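PDB 3EL6: erythromycin dehydratase from Saccharopolyspora erythraea, which probably catalyses the dehydration of a beta-hydroxyacyl intermediate to the enoyl form as one domain of the modular synthase that builds the erythromycin macrolide. Local coordinates for residues D231-T236 with T265-V270. Numbering follows the deposited sequence.
With SO4 (sulfate ion), chain B.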
# COMPACT_ATOMS: atom_id res chain seq x y z
N ASP A 231 9.84 25.76 6.12
CA ASP A 231 11.30 25.91 6.15
C ASP A 231 11.71 27.28 6.72
O ASP A 231 12.70 27.39 7.41
CB ASP A 231 11.91 25.81 4.74
CG ASP A 231 13.40 25.95 4.76
OD1 ASP A 231 14.06 24.94 5.03
OD2 ASP A 231 13.93 27.08 4.55
N ALA A 232 10.96 28.32 6.36
CA ALA A 232 11.26 29.68 6.88
C ALA A 232 10.98 29.76 8.42
O ALA A 232 11.69 30.43 9.17
CB ALA A 232 10.48 30.69 6.10
N VAL A 233 10.00 29.04 8.91
CA VAL A 233 9.86 28.88 10.38
C VAL A 233 11.10 28.27 11.01
O VAL A 233 11.60 28.78 12.01
CB VAL A 233 8.64 28.02 10.73
CG1 VAL A 233 8.65 27.62 12.18
CG2 VAL A 233 7.38 28.77 10.36
N ALA A 234 11.61 27.19 10.43
CA ALA A 234 12.86 26.60 10.88
C ALA A 234 14.04 27.53 10.71
O ALA A 234 15.05 27.45 11.46
CB ALA A 234 13.11 25.25 10.12
N GLN A 235 13.96 28.41 9.71
CA GLN A 235 15.05 29.40 9.56
C GLN A 235 15.25 30.28 10.79
O GLN A 235 16.33 30.82 10.95
CB GLN A 235 14.87 30.27 8.32
CG GLN A 235 15.14 29.59 6.98
CD GLN A 235 14.80 30.57 5.86
OE1 GLN A 235 15.10 31.75 5.98
NE2 GLN A 235 14.08 30.10 4.81
N THR A 236 14.24 30.39 11.64
CA THR A 236 14.41 31.24 12.80
C THR A 236 15.56 30.73 13.68
O THR A 236 16.13 31.50 14.49
CB THR A 236 13.14 31.41 13.61
OG1 THR A 236 12.76 30.13 14.15
CG2 THR A 236 11.96 31.94 12.72
N THR A 265 -0.36 31.08 5.32
CA THR A 265 0.77 31.63 4.52
C THR A 265 1.48 32.78 5.25
O THR A 265 2.43 33.34 4.74
CB THR A 265 0.31 32.19 3.18
OG1 THR A 265 -0.70 33.18 3.38
CG2 THR A 265 -0.23 31.06 2.24
N SER A 266 1.00 33.13 6.45
CA SER A 266 1.55 34.25 7.20
C SER A 266 1.42 33.91 8.68
O SER A 266 0.28 33.68 9.14
CB SER A 266 0.74 35.50 6.90
OG SER A 266 1.29 36.60 7.61
N VAL A 267 2.55 33.82 9.39
CA VAL A 267 2.53 33.36 10.78
C VAL A 267 3.51 34.18 11.61
O VAL A 267 4.33 34.93 11.07
CB VAL A 267 2.92 31.84 10.87
CG1 VAL A 267 1.81 30.99 10.15
CG2 VAL A 267 4.36 31.61 10.32
N ARG A 268 3.41 34.07 12.94
CA ARG A 268 4.42 34.59 13.84
C ARG A 268 5.06 33.39 14.55
O ARG A 268 4.38 32.41 14.85
CB ARG A 268 3.75 35.49 14.89
CG ARG A 268 3.05 36.75 14.27
CD ARG A 268 2.14 37.54 15.26
NE ARG A 268 1.88 38.85 14.65
CZ ARG A 268 1.22 39.87 15.21
NH1 ARG A 268 0.71 39.76 16.43
NH2 ARG A 268 1.09 41.00 14.54
N VAL A 269 6.33 33.46 14.81
CA VAL A 269 7.07 32.32 15.36
C VAL A 269 7.79 32.79 16.63
O VAL A 269 8.44 33.85 16.64
CB VAL A 269 8.10 31.88 14.38
CG1 VAL A 269 8.89 30.65 14.92
CG2 VAL A 269 7.42 31.57 13.03
N VAL A 270 7.67 32.01 17.69
CA VAL A 270 8.55 32.20 18.85
C VAL A 270 9.44 30.95 18.96
O VAL A 270 8.90 29.81 19.04
CB VAL A 270 7.73 32.32 20.13
CG1 VAL A 270 8.69 32.49 21.31
CG2 VAL A 270 6.68 33.50 20.02
S SO4 B . -1.03 43.15 16.99
O1 SO4 B . -0.12 43.47 15.88
O2 SO4 B . -0.52 42.04 17.80
O3 SO4 B . -1.20 44.35 17.83
O4 SO4 B . -2.34 42.79 16.43
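V269 and V233 meet methyl to methyl where helix 227-235 lies against strand 266-273, and T236, three residues on from V233, closes on V269 as well. The two valines share the work between their branches: V233 CG2 rests 3.9 Å from V269 CG2, while V233 CG1 approaches V269 CG1 at 4.1 Å. With CG1 anti to the backbone N in both residues (chi1 169° in V233 and -179° in V269), CG1 meets CG1 and CG2 meets CG2. V233 CG2 also touches V267 CG2, two residues back on the strand, and there the side chains cross at about a right angle; one helix methyl thus bridges alternate valines that face the helix. T236 adds its CG2, which lies 4.0 Å from V269 CG1. Its OG1 reaches the same methyl, yet its polar need is met within its own segment, by a 2.8 Å hydrogen bond from T236 OG1 to V233 O that runs almost straight on to the carbonyl. V233 O accepts the T236 backbone N as well, so one carbonyl takes two donors from the same residue, and the buried hydroxyl is satisfied by the backbone. L281 of the adjoining strand 278-284 packs on both V233 and T236. R268 leaves the strand on the side away from the helix, and its extended chain carries NH1 and NH2 to two oxygens of a sulfate, probably from the crystallisation liquor. A curved antiparallel sheet wrapped round a central helix is the hallmark of the hotdog fold, and helix 227-235 packed on strand 266-273 is part of that core in one half of the dehydratase's double hotdog.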